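PDB 6NPS: AxyAgu115A from Amphibacillus xylanus NBRC 15112, which probably releases glucuronic acid side groups from glucuronoxylans by hydrolysis, as a family 115 alpha-glucuronidase. Local coordinates for residues P180-N189 / D628-S637; S419-Y427 / Y573-L581. The protein carries 3 engineered substitutions. One frame throughout, in Å; residues are numbered along the deposited sequence.

Interaction 1 of 2, residues P180-N189 / D628-S637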
ATOM      1  N   PRO A 180     -25.799  -3.669  19.861  1.00 74.34           N
ATOM      2  CA  PRO A 180     -25.827  -3.816  21.324  1.00 72.09           C
ATOM      3  C   PRO A 180     -26.386  -2.601  22.099  1.00 66.61           C
ATOM      4  O   PRO A 180     -26.718  -2.727  23.282  1.00 69.14           O
ATOM      5  CB  PRO A 180     -24.347  -4.020  21.659  1.00 75.43           C
ATOM      6  CG  PRO A 180     -23.642  -3.139  20.643  1.00 75.91           C
ATOM      7  CD  PRO A 180     -24.489  -3.168  19.387  1.00 75.79           C
ATOM      8  N   ALA A 181     -26.488  -1.448  21.442  1.00 60.55           N
ATOM      9  CA  ALA A 181     -26.835  -0.206  22.127  1.00 61.61           C
ATOM     10  C   ALA A 181     -28.169  -0.261  22.888  1.00 60.69           C
ATOM     11  O   ALA A 181     -28.174  -0.312  24.125  1.00 56.94           O
ATOM     12  CB  ALA A 181     -26.857   0.949  21.122  1.00 59.77           C
ATOM     13  N   PHE A 182     -29.293  -0.227  22.159  1.00 61.52           N
ATOM     14  CA  PHE A 182     -30.617  -0.147  22.786  1.00 58.47           C
ATOM     15  C   PHE A 182     -30.839  -1.284  23.774  1.00 55.22           C
ATOM     16  O   PHE A 182     -31.439  -1.084  24.833  1.00 52.65           O
ATOM     17  CB  PHE A 182     -31.702  -0.167  21.708  1.00 51.35           C
ATOM     18  CG  PHE A 182     -32.999   0.460  22.108  1.00 54.05           C
ATOM     19  CD1 PHE A 182     -34.020  -0.298  22.655  1.00 58.34           C
ATOM     20  CD2 PHE A 182     -33.233   1.791  21.868  1.00 51.31           C
ATOM     21  CE1 PHE A 182     -35.230   0.279  22.994  1.00 53.45           C
ATOM     22  CE2 PHE A 182     -34.426   2.363  22.197  1.00 54.45           C
ATOM     23  CZ  PHE A 182     -35.436   1.601  22.763  1.00 52.62           C
ATOM     24  N   GLY A 183     -30.370  -2.487  23.440  1.00 55.93           N
ATOM     25  CA  GLY A 183     -30.586  -3.620  24.328  1.00 52.43           C
ATOM     26  C   GLY A 183     -29.987  -3.386  25.702  1.00 56.43           C
ATOM     27  O   GLY A 183     -30.675  -3.477  26.722  1.00 54.61           O
ATOM     28  N   ASN A 184     -28.701  -3.027  25.741  1.00 54.97           N
ATOM     29  CA  ASN A 184     -28.041  -2.705  27.005  1.00 53.40           C
ATOM     30  C   ASN A 184     -28.680  -1.504  27.693  1.00 49.85           C
ATOM     31  O   ASN A 184     -28.749  -1.448  28.926  1.00 55.98           O
ATOM     32  CB  ASN A 184     -26.567  -2.418  26.754  1.00 56.60           C
ATOM     33  CG  ASN A 184     -25.772  -3.676  26.555  1.00 66.96           C
ATOM     34  OD1 ASN A 184     -25.229  -4.219  27.509  1.00 75.75           O
ATOM     35  ND2 ASN A 184     -25.693  -4.147  25.315  1.00 66.46           N
ATOM     36  N   TRP A 185     -29.109  -0.516  26.918  1.00 42.05           N
ATOM     37  CA  TRP A 185     -29.735   0.670  27.498  1.00 44.60           C
ATOM     38  C   TRP A 185     -31.047   0.301  28.179  1.00 49.15           C
ATOM     39  O   TRP A 185     -31.285   0.653  29.338  1.00 48.90           O
ATOM     40  CB  TRP A 185     -29.976   1.715  26.403  1.00 41.69           C
ATOM     41  CG  TRP A 185     -30.746   2.924  26.841  1.00 38.04           C
ATOM     42  CD1 TRP A 185     -30.270   3.972  27.558  1.00 45.63           C
ATOM     43  CD2 TRP A 185     -32.135   3.187  26.614  1.00 41.65           C
ATOM     44  NE1 TRP A 185     -31.274   4.904  27.779  1.00 43.99           N
ATOM     45  CE2 TRP A 185     -32.426   4.449  27.199  1.00 45.36           C
ATOM     46  CE3 TRP A 185     -33.156   2.504  25.944  1.00 41.10           C
ATOM     47  CZ2 TRP A 185     -33.705   5.036  27.144  1.00 43.05           C
ATOM     48  CZ3 TRP A 185     -34.443   3.083  25.901  1.00 43.43           C
ATOM     49  CH2 TRP A 185     -34.696   4.338  26.494  1.00 43.15           C
ATOM     50  N   SER A 186     -31.908  -0.410  27.456  1.00 52.50           N
ATOM     51  CA  SER A 186     -33.179  -0.882  28.009  1.00 55.22           C
ATOM     52  C   SER A 186     -32.966  -1.750  29.256  1.00 54.03           C
ATOM     53  O   SER A 186     -33.634  -1.559  30.278  1.00 53.32           O
ATOM     54  CB  SER A 186     -33.935  -1.655  26.934  1.00 50.75           C
ATOM     55  OG  SER A 186     -33.448  -2.985  26.985  1.00 65.35           O
ATOM     56  N   ALA A 187     -32.042  -2.716  29.188  1.00 55.35           N
ATOM     57  CA  ALA A 187     -31.789  -3.587  30.340  1.00 59.72           C
ATOM     58  C   ALA A 187     -31.355  -2.786  31.570  1.00 65.03           C
ATOM     59  O   ALA A 187     -31.942  -2.914  32.649  1.00 66.17           O
ATOM     60  CB  ALA A 187     -30.734  -4.642  29.989  1.00 61.51           C
ATOM     61  N   LYS A 188     -30.330  -1.940  31.425  1.00 63.06           N
ATOM     62  CA  LYS A 188     -29.824  -1.182  32.570  1.00 62.75           C
ATOM     63  C   LYS A 188     -30.871  -0.230  33.149  1.00 55.44           C
ATOM     64  O   LYS A 188     -31.009  -0.126  34.372  1.00 55.57           O
ATOM     65  CB  LYS A 188     -28.579  -0.392  32.166  1.00 69.40           C
ATOM     66  CG  LYS A 188     -27.918   0.342  33.317  1.00 76.72           C
ATOM     67  CD  LYS A 188     -27.570   1.763  32.894  1.00 82.76           C
ATOM     68  CE  LYS A 188     -27.467   2.758  34.058  1.00 85.93           C
ATOM     69  NZ  LYS A 188     -26.043   2.876  34.566  1.00 86.97           N
ATOM     70  N   ASN A 189     -31.601   0.497  32.291  1.00 49.29           N
ATOM     71  CA  ASN A 189     -32.495   1.548  32.766  1.00 49.47           C
ATOM     72  C   ASN A 189     -33.918   1.066  33.042  1.00 55.84           C
ATOM     73  O   ASN A 189     -34.676   1.783  33.704  1.00 59.49           O
ATOM     74  CB  ASN A 189     -32.543   2.698  31.755  1.00 52.06           C
ATOM     75  CG  ASN A 189     -31.294   3.596  31.811  1.00 64.35           C
ATOM     76  OD1 ASN A 189     -30.879   4.038  32.882  1.00 67.94           O
ATOM     77  ND2 ASN A 189     -30.693   3.851  30.653  1.00 63.26           N
ATOM     78  N   ASP A 628     -26.443  10.008  35.493  1.00 52.04           N
ATOM     79  CA  ASP A 628     -26.574   8.691  36.122  1.00 61.01           C
ATOM     80  C   ASP A 628     -26.898   7.594  35.103  1.00 56.52           C
ATOM     81  O   ASP A 628     -27.750   6.738  35.335  1.00 54.39           O
ATOM     82  CB  ASP A 628     -27.621   8.718  37.242  1.00 71.85           C
ATOM     83  CG  ASP A 628     -27.567   7.467  38.133  1.00 84.82           C
ATOM     84  OD1 ASP A 628     -26.463   7.137  38.639  1.00 87.25           O
ATOM     85  OD2 ASP A 628     -28.627   6.810  38.321  1.00 86.85           O
ATOM     86  N   GLY A 629     -26.200   7.610  33.970  1.00 46.69           N
ATOM     87  CA  GLY A 629     -26.370   6.550  32.993  1.00 46.01           C
ATOM     88  C   GLY A 629     -27.656   6.627  32.202  1.00 50.62           C
ATOM     89  O   GLY A 629     -28.145   5.598  31.706  1.00 49.29           O
ATOM     90  N   LYS A 630     -28.230   7.833  32.085  1.00 48.97           N
ATOM     91  CA  LYS A 630     -29.420   8.050  31.266  1.00 48.60           C
ATOM     92  C   LYS A 630     -29.247   7.517  29.839  1.00 48.71           C
ATOM     93  O   LYS A 630     -30.206   6.994  29.249  1.00 46.52           O
ATOM     94  CB  LYS A 630     -29.737   9.558  31.245  1.00 50.33           C
ATOM     95  CG  LYS A 630     -31.052   9.946  30.572  1.00 53.19           C
ATOM     96  CD  LYS A 630     -31.162  11.472  30.398  1.00 55.18           C
ATOM     97  CE  LYS A 630     -32.587  11.936  30.012  1.00 53.87           C
ATOM     98  NZ  LYS A 630     -33.612  10.846  29.919  1.00 51.31           N
ATOM     99  N   PHE A 631     -28.037   7.645  29.267  1.00 41.76           N
ATOM    100  CA  PHE A 631     -27.742   7.181  27.911  1.00 40.43           C
ATOM    101  C   PHE A 631     -26.828   5.954  27.890  1.00 39.45           C
ATOM    102  O   PHE A 631     -26.196   5.679  26.866  1.00 41.24           O
ATOM    103  CB  PHE A 631     -27.118   8.313  27.085  1.00 36.59           C
ATOM    104  CG  PHE A 631     -27.909   9.580  27.166  1.00 42.18           C
ATOM    105  CD1 PHE A 631     -29.131   9.688  26.486  1.00 42.66           C
ATOM    106  CD2 PHE A 631     -27.497  10.625  27.971  1.00 41.95           C
ATOM    107  CE1 PHE A 631     -29.918  10.854  26.597  1.00 44.25           C
ATOM    108  CE2 PHE A 631     -28.282  11.792  28.078  1.00 44.91           C
ATOM    109  CZ  PHE A 631     -29.490  11.896  27.391  1.00 44.37           C
ATOM    110  N   TYR A 632     -26.758   5.213  28.984  1.00 41.72           N
ATOM    111  CA  TYR A 632     -25.833   4.087  29.045  1.00 48.15           C
ATOM    112  C   TYR A 632     -26.067   3.103  27.901  1.00 47.87           C
ATOM    113  O   TYR A 632     -27.191   2.658  27.655  1.00 48.81           O
ATOM    114  CB  TYR A 632     -25.968   3.375  30.380  1.00 53.35           C
ATOM    115  CG  TYR A 632     -25.126   2.124  30.484  1.00 58.88           C
ATOM    116  CD1 TYR A 632     -25.664   0.874  30.185  1.00 59.81           C
ATOM    117  CD2 TYR A 632     -23.787   2.190  30.880  1.00 62.28           C
ATOM    118  CE1 TYR A 632     -24.906  -0.279  30.278  1.00 64.27           C
ATOM    119  CE2 TYR A 632     -23.012   1.035  30.973  1.00 68.20           C
ATOM    120  CZ  TYR A 632     -23.583  -0.197  30.675  1.00 71.13           C
ATOM    121  OH  TYR A 632     -22.839  -1.354  30.766  1.00 76.87           O
ATOM    122  N   GLY A 633     -24.989   2.755  27.204  1.00 44.15           N
ATOM    123  CA  GLY A 633     -25.046   1.793  26.129  1.00 41.43           C
ATOM    124  C   GLY A 633     -25.400   2.363  24.772  1.00 44.50           C
ATOM    125  O   GLY A 633     -25.154   1.693  23.757  1.00 43.40           O
ATOM    126  N   MET A 634     -25.924   3.598  24.714  1.00 42.85           N
ATOM    127  CA  MET A 634     -26.363   4.171  23.441  1.00 41.02           C
ATOM    128  C   MET A 634     -25.212   4.407  22.469  1.00 41.57           C
ATOM    129  O   MET A 634     -25.460   4.567  21.272  1.00 41.40           O
ATOM    130  CB  MET A 634     -27.100   5.493  23.689  1.00 44.20           C
ATOM    131  CG  MET A 634     -28.506   5.309  24.219  1.00 50.15           C
ATOM    132  SD  MET A 634     -29.481   4.278  23.102  1.00 56.90           S
ATOM    133  CE  MET A 634     -31.147   4.837  23.582  1.00 51.80           C
ATOM    134  N   GLY A 635     -23.968   4.427  22.952  1.00 43.03           N
ATOM    135  CA  GLY A 635     -22.817   4.654  22.093  1.00 44.00           C
ATOM    136  C   GLY A 635     -21.910   3.449  21.951  1.00 44.74           C
ATOM    137  O   GLY A 635     -20.749   3.584  21.544  1.00 39.84           O
ATOM    138  N   LEU A 636     -22.444   2.258  22.244  1.00 40.35           N
ATOM    139  CA  LEU A 636     -21.662   1.025  22.299  1.00 42.58           C
ATOM    140  C   LEU A 636     -21.265   0.429  20.942  1.00 41.63           C
ATOM    141  O   LEU A 636     -20.334  -0.390  20.906  1.00 43.65           O
ATOM    142  CB  LEU A 636     -22.448  -0.044  23.059  1.00 50.75           C
ATOM    143  CG  LEU A 636     -22.132  -0.193  24.540  1.00 54.57           C
ATOM    144  CD1 LEU A 636     -22.899  -1.389  25.154  1.00 52.63           C
ATOM    145  CD2 LEU A 636     -20.631  -0.312  24.712  1.00 54.09           C
ATOM    146  N   SER A 637     -21.947   0.770  19.847  1.00 42.79           N
ATOM    147  CA  SER A 637     -21.681   0.119  18.567  1.00 46.65           C
ATOM    148  C   SER A 637     -20.248   0.377  18.120  1.00 42.58           C
ATOM    149  O   SER A 637     -19.786   1.524  18.147  1.00 43.32           O
ATOM    150  CB  SER A 637     -22.634   0.648  17.484  1.00 54.17           C
ATOM    151  OG  SER A 637     -23.904   0.929  18.018  1.00 67.81           O
TER
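A181 and M634 bring their CA atoms to 4.6 Å where helix 181-190 lies along the turn-rich loop 630-637, and the two backbones diverge to 7.3 Å between the CA atoms of N189 and K630. Carbonyls of the loop face the helix: A181 CA makes a CA-H...O contact of 3.0 Å with G633 O. W185 NE1 donates to K630 O at 2.8 Å; the acceptor lies in the indole plane (1° out). M634 CE lies over one indole face, a CH-pi contact 3.8 Å from the centroid of the five-membered ring of W185; SD, farther out over the same face, adds a Met-aromatic contact. M634 reaches it through a bend at chi2 (-57°). Three overlapping beta turns, type I, II and I, run from G629 to L636 following helix 601-629, and pack on the helix after strand 170-174 of the TIM barrel. At G633 a CB would be tight against N184 CB and jammed against the preceding carbonyl, so lacking one probably helps the loop lie this close. N189 ND2 donates to G629 O in the planes of both groups, while the K188 chain crosses Y632 at about a right angle, its CD 3.4 Å from Y632 CB.

Interaction 2 of 2, residues S419-Y427 / Y573-L581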
ATOM      1  N   SER A 419     -22.689  -0.613   7.033  1.00 29.56           N
ATOM      2  CA  SER A 419     -23.723  -0.215   7.973  1.00 29.73           C
ATOM      3  C   SER A 419     -23.441   1.189   8.491  1.00 31.17           C
ATOM      4  O   SER A 419     -22.315   1.686   8.435  1.00 29.79           O
ATOM      5  CB  SER A 419     -23.804  -1.193   9.150  1.00 25.04           C
ATOM      6  OG  SER A 419     -23.976  -2.530   8.690  1.00 31.30           O
ATOM      7  N   TYR A 420     -24.494   1.844   8.979  1.00 26.81           N
ATOM      8  CA  TYR A 420     -24.330   3.103   9.689  1.00 28.73           C
ATOM      9  C   TYR A 420     -25.324   3.109  10.837  1.00 32.69           C
ATOM     10  O   TYR A 420     -26.562   3.113  10.644  1.00 31.97           O
ATOM     11  CB  TYR A 420     -24.489   4.320   8.770  1.00 28.28           C
ATOM     12  CG  TYR A 420     -25.760   4.399   7.972  1.00 27.39           C
ATOM     13  CD1 TYR A 420     -25.957   3.616   6.830  1.00 26.94           C
ATOM     14  CD2 TYR A 420     -26.733   5.321   8.325  1.00 29.11           C
ATOM     15  CE1 TYR A 420     -27.134   3.706   6.112  1.00 28.54           C
ATOM     16  CE2 TYR A 420     -27.912   5.422   7.624  1.00 30.47           C
ATOM     17  CZ  TYR A 420     -28.103   4.627   6.516  1.00 31.55           C
ATOM     18  OH  TYR A 420     -29.285   4.765   5.834  1.00 29.41           O
ATOM     19  N   GLU A 421     -24.778   3.055  12.045  1.00 32.25           N
ATOM     20  CA  GLU A 421     -25.626   2.795  13.201  1.00 36.35           C
ATOM     21  C   GLU A 421     -25.125   3.447  14.477  1.00 37.56           C
ATOM     22  O   GLU A 421     -25.675   3.139  15.536  1.00 39.43           O
ATOM     23  CB  GLU A 421     -25.739   1.273  13.495  1.00 41.77           C
ATOM     24  CG  GLU A 421     -25.946   0.343  12.314  1.00 50.32           C
ATOM     25  CD  GLU A 421     -26.069  -1.125  12.749  1.00 56.30           C
ATOM     26  OE1 GLU A 421     -26.964  -1.435  13.571  1.00 57.71           O
ATOM     27  OE2 GLU A 421     -25.265  -1.960  12.279  1.00 57.03           O
ATOM     28  N   TRP A 422     -24.091   4.294  14.442  1.00 31.29           N
ATOM     29  CA  TRP A 422     -23.489   4.748  15.688  1.00 32.80           C
ATOM     30  C   TRP A 422     -24.059   6.107  16.123  1.00 35.00           C
ATOM     31  O   TRP A 422     -24.694   6.230  17.177  1.00 36.22           O
ATOM     32  CB  TRP A 422     -21.963   4.811  15.488  1.00 30.96           C
ATOM     33  CG  TRP A 422     -21.207   5.346  16.652  1.00 29.81           C
ATOM     34  CD1 TRP A 422     -21.309   4.947  17.948  1.00 34.22           C
ATOM     35  CD2 TRP A 422     -20.219   6.371  16.616  1.00 27.92           C
ATOM     36  NE1 TRP A 422     -20.438   5.662  18.732  1.00 34.19           N
ATOM     37  CE2 TRP A 422     -19.758   6.552  17.943  1.00 33.72           C
ATOM     38  CE3 TRP A 422     -19.694   7.166  15.595  1.00 31.61           C
ATOM     39  CZ2 TRP A 422     -18.787   7.497  18.282  1.00 38.32           C
ATOM     40  CZ3 TRP A 422     -18.722   8.131  15.930  1.00 34.11           C
ATOM     41  CH2 TRP A 422     -18.278   8.281  17.265  1.00 37.11           C
ATOM     42  N   ILE A 423     -23.799   7.136  15.329  1.00 26.14           N
ATOM     43  CA  ILE A 423     -24.264   8.497  15.584  1.00 31.65           C
ATOM     44  C   ILE A 423     -24.896   9.001  14.299  1.00 30.77           C
ATOM     45  O   ILE A 423     -24.430   8.654  13.207  1.00 34.09           O
ATOM     46  CB  ILE A 423     -23.100   9.421  16.020  1.00 34.31           C
ATOM     47  CG1 ILE A 423     -22.545   9.021  17.363  1.00 37.79           C
ATOM     48  CG2 ILE A 423     -23.560  10.847  16.213  1.00 41.41           C
ATOM     49  CD1 ILE A 423     -21.473  10.011  17.819  1.00 39.89           C
ATOM     50  N   ASN A 424     -25.950   9.816  14.423  1.00 33.12           N
ATOM     51  CA  ASN A 424     -26.598  10.484  13.276  1.00 29.85           C
ATOM     52  C   ASN A 424     -25.582  10.942  12.232  1.00 29.82           C
ATOM     53  O   ASN A 424     -24.608  11.638  12.553  1.00 31.36           O
ATOM     54  CB  ASN A 424     -27.399  11.707  13.779  1.00 30.38           C
ATOM     55  CG  ASN A 424     -28.030  12.533  12.653  1.00 30.77           C
ATOM     56  OD1 ASN A 424     -28.498  11.989  11.664  1.00 32.07           O
ATOM     57  ND2 ASN A 424     -28.055  13.858  12.815  1.00 30.52           N
ATOM     58  N   SER A 425     -25.830  10.575  10.963  1.00 28.15           N
ATOM     59  CA  SER A 425     -25.056  11.078   9.831  1.00 29.39           C
ATOM     60  C   SER A 425     -25.978  11.535   8.701  1.00 35.52           C
ATOM     61  O   SER A 425     -25.546  11.604   7.543  1.00 34.50           O
ATOM     62  CB  SER A 425     -24.068  10.004   9.325  1.00 27.79           C
ATOM     63  OG  SER A 425     -24.781   8.804   9.040  1.00 31.87           O
ATOM     64  N   SER A 426     -27.247  11.827   9.012  1.00 29.77           N
ATOM     65  CA  SER A 426     -28.216  12.341   8.055  1.00 32.63           C
ATOM     66  C   SER A 426     -28.301  13.870   8.107  1.00 34.42           C
ATOM     67  O   SER A 426     -28.003  14.519   9.116  1.00 36.24           O
ATOM     68  CB  SER A 426     -29.598  11.732   8.285  1.00 33.43           C
ATOM     69  OG  SER A 426     -29.493  10.297   8.279  1.00 35.79           O
ATOM     70  N   TYR A 427     -28.721  14.441   6.995  1.00 31.89           N
ATOM     71  CA  TYR A 427     -28.541  15.872   6.733  1.00 28.25           C
ATOM     72  C   TYR A 427     -29.869  16.424   6.254  1.00 22.35           C
ATOM     73  O   TYR A 427     -30.413  15.922   5.272  1.00 32.48           O
ATOM     74  CB  TYR A 427     -27.434  16.011   5.676  1.00 30.22           C
ATOM     75  CG  TYR A 427     -26.981  17.417   5.309  1.00 31.45           C
ATOM     76  CD1 TYR A 427     -26.554  18.297   6.264  1.00 28.32           C
ATOM     77  CD2 TYR A 427     -26.972  17.819   3.967  1.00 30.16           C
ATOM     78  CE1 TYR A 427     -26.155  19.638   5.891  1.00 33.72           C
ATOM     79  CE2 TYR A 427     -26.574  19.094   3.586  1.00 30.71           C
ATOM     80  CZ  TYR A 427     -26.143  19.992   4.549  1.00 32.81           C
ATOM     81  OH  TYR A 427     -25.758  21.251   4.151  1.00 33.55           O
ATOM     82  N   TYR A 573     -21.984  15.590  22.012  1.00 30.48           N
ATOM     83  CA  TYR A 573     -21.606  14.211  21.696  1.00 28.96           C
ATOM     84  C   TYR A 573     -21.719  13.900  20.194  1.00 27.56           C
ATOM     85  O   TYR A 573     -20.742  13.401  19.616  1.00 30.15           O
ATOM     86  CB  TYR A 573     -22.448  13.259  22.571  1.00 30.24           C
ATOM     87  CG  TYR A 573     -22.280  11.813  22.168  1.00 29.66           C
ATOM     88  CD1 TYR A 573     -21.078  11.157  22.376  1.00 32.11           C
ATOM     89  CD2 TYR A 573     -23.316  11.111  21.560  1.00 38.60           C
ATOM     90  CE1 TYR A 573     -20.903   9.822  21.994  1.00 35.47           C
ATOM     91  CE2 TYR A 573     -23.161   9.785  21.187  1.00 32.77           C
ATOM     92  CZ  TYR A 573     -21.942   9.161  21.385  1.00 34.24           C
ATOM     93  OH  TYR A 573     -21.762   7.863  20.993  1.00 35.58           O
ATOM     94  N   PRO A 574     -22.854  14.149  19.505  1.00 31.07           N
ATOM     95  CA  PRO A 574     -22.880  13.960  18.028  1.00 24.40           C
ATOM     96  C   PRO A 574     -21.791  14.735  17.283  1.00 29.42           C
ATOM     97  O   PRO A 574     -21.231  14.221  16.306  1.00 30.21           O
ATOM     98  CB  PRO A 574     -24.267  14.493  17.614  1.00 28.02           C
ATOM     99  CG  PRO A 574     -25.026  14.614  18.826  1.00 31.08           C
ATOM    100  CD  PRO A 574     -24.121  14.675  20.021  1.00 27.77           C
ATOM    101  N   THR A 575     -21.551  16.005  17.635  1.00 31.02           N
ATOM    102  CA  THR A 575     -20.550  16.794  16.902  1.00 29.24           C
ATOM    103  C   THR A 575     -19.164  16.217  17.086  1.00 25.55           C
ATOM    104  O   THR A 575     -18.475  15.880  16.118  1.00 29.12           O
ATOM    105  CB  THR A 575     -20.541  18.260  17.376  1.00 32.29           C
ATOM    106  OG1 THR A 575     -21.826  18.808  17.167  1.00 31.26           O
ATOM    107  CG2 THR A 575     -19.490  19.085  16.584  1.00 30.83           C
ATOM    108  N   VAL A 576     -18.751  16.071  18.336  1.00 29.53           N
ATOM    109  CA  VAL A 576     -17.382  15.685  18.622  1.00 30.08           C
ATOM    110  C   VAL A 576     -17.160  14.244  18.228  1.00 30.94           C
ATOM    111  O   VAL A 576     -16.109  13.894  17.682  1.00 28.59           O
ATOM    112  CB  VAL A 576     -17.054  15.927  20.113  1.00 30.52           C
ATOM    113  CG1 VAL A 576     -15.667  15.367  20.450  1.00 37.30           C
ATOM    114  CG2 VAL A 576     -17.143  17.441  20.457  1.00 33.28           C
ATOM    115  N   GLY A 577     -18.162  13.390  18.447  1.00 31.93           N
ATOM    116  CA  GLY A 577     -18.004  12.003  18.073  1.00 30.61           C
ATOM    117  C   GLY A 577     -17.742  11.852  16.595  1.00 30.44           C
ATOM    118  O   GLY A 577     -16.803  11.172  16.186  1.00 31.55           O
ATOM    119  N   ASN A 578     -18.587  12.469  15.770  1.00 25.67           N
ATOM    120  CA  ASN A 578     -18.406  12.395  14.324  1.00 25.14           C
ATOM    121  C   ASN A 578     -17.112  13.074  13.886  1.00 25.74           C
ATOM    122  O   ASN A 578     -16.350  12.543  13.070  1.00 29.27           O
ATOM    123  CB  ASN A 578     -19.576  13.095  13.631  1.00 29.13           C
ATOM    124  CG  ASN A 578     -20.682  12.131  13.223  1.00 32.85           C
ATOM    125  OD1 ASN A 578     -20.440  11.152  12.510  1.00 32.98           O
ATOM    126  ND2 ASN A 578     -21.912  12.409  13.689  1.00 32.35           N
ATOM    127  N   LEU A 579     -16.880  14.283  14.374  1.00 25.78           N
ATOM    128  CA  LEU A 579     -15.796  15.056  13.789  1.00 28.89           C
ATOM    129  C   LEU A 579     -14.433  14.627  14.315  1.00 28.39           C
ATOM    130  O   LEU A 579     -13.440  14.732  13.584  1.00 26.03           O
ATOM    131  CB  LEU A 579     -16.014  16.544  14.039  1.00 30.08           C
ATOM    132  CG  LEU A 579     -17.258  17.075  13.314  1.00 33.61           C
ATOM    133  CD1 LEU A 579     -17.210  18.565  13.356  1.00 30.97           C
ATOM    134  CD2 LEU A 579     -17.326  16.615  11.866  1.00 31.96           C
ATOM    135  N   ASN A 580     -14.346  14.178  15.570  1.00 28.21           N
ATOM    136  CA  ASN A 580     -13.087  13.592  16.031  1.00 30.27           C
ATOM    137  C   ASN A 580     -12.719  12.368  15.193  1.00 32.55           C
ATOM    138  O   ASN A 580     -11.542  12.154  14.847  1.00 27.83           O
ATOM    139  CB  ASN A 580     -13.192  13.227  17.501  1.00 27.80           C
ATOM    140  CG  ASN A 580     -11.919  12.555  18.030  1.00 28.83           C
ATOM    141  OD1 ASN A 580     -10.907  13.217  18.214  1.00 31.20           O
ATOM    142  ND2 ASN A 580     -11.969  11.258  18.257  1.00 26.98           N
ATOM    143  N   LEU A 581     -13.721  11.565  14.822  1.00 28.13           N
ATOM    144  CA  LEU A 581     -13.438  10.385  14.006  1.00 28.19           C
ATOM    145  C   LEU A 581     -12.974  10.774  12.601  1.00 27.83           C
ATOM    146  O   LEU A 581     -12.053  10.146  12.054  1.00 29.12           O
ATOM    147  CB  LEU A 581     -14.703   9.534  13.897  1.00 26.41           C
ATOM    148  CG  LEU A 581     -14.519   8.244  13.086  1.00 35.94           C
ATOM    149  CD1 LEU A 581     -15.473   7.235  13.702  1.00 39.10           C
ATOM    150  CD2 LEU A 581     -14.913   8.458  11.620  1.00 32.43           C
TER
HETATM  151  O   HOH W   1     -23.950   6.792  19.833  1.00 40.24           O
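I423 and Y573 meet with the isoleucine CD1 over one face of the tyrosine ring, offset toward the rim, 4.0 Å from the centroid and 26° off the normal, which makes a CH-pi contact. I423 CG1 is anti to the carbonyl carbon (chi1 -67°), which directs that branch to Y573 while CG2 runs to P574 and N578, 3.7 Å from P574 CA. On its own segment, I423 CG1 covers the centre of one face of the W422 indole. That indole crosses Y573 obliquely and brings its six-membered ring to the helix backbone: G577 O meets the ring edge near its plane, 3.4 Å from W422 CH2. A CB on G577 would collide with I423 CD1, so glycine lets the loop come this close. A water in the plane of the Y573 ring accepts from Y573 OH and donates to W422 O. The polar link is N578 ND2, which donates to N424 O at 3.0 Å, nearly along the C=O axis, and also to P574 O one turn back. A leucine in place of N578 would probably leave N424 O without this donor and loosen the polar tie between 419-427 and 573-581. N424 OD1 accepts from S426 N, an Asx turn that shapes the chain just beyond. The loop follows barrel strand 405-410 and leads into helix 428-440; helix 564-596 meets it through 573-581, with Y513 of helix 500-519 touching P574 and N578, and D616 of helix 601-629 touching W422.

How the interactions relate
The centres of the two interactions lie about 17 Å apart, and their segments touch: G635 O comes within 3.5 Å of W422 NE1, and G635 CA within 3.6 Å of Y573 OH. Along the chain the order is 180-189, 419-427, 573-581, 628-637, so interaction 2 falls wholly between the halves of interaction 1. The first two segments belong to the TIM-barrel part, one after strand 170-174 and the other after strand 405-410. The last two come from successive helices, 564-596 and 601-629 with its trailing loop. Two separate elements of the helical region are thus joined to two separate barrel elements, consistent with one packed junction here, since interactions 1 and 2 touch through G635 and W422/Y573.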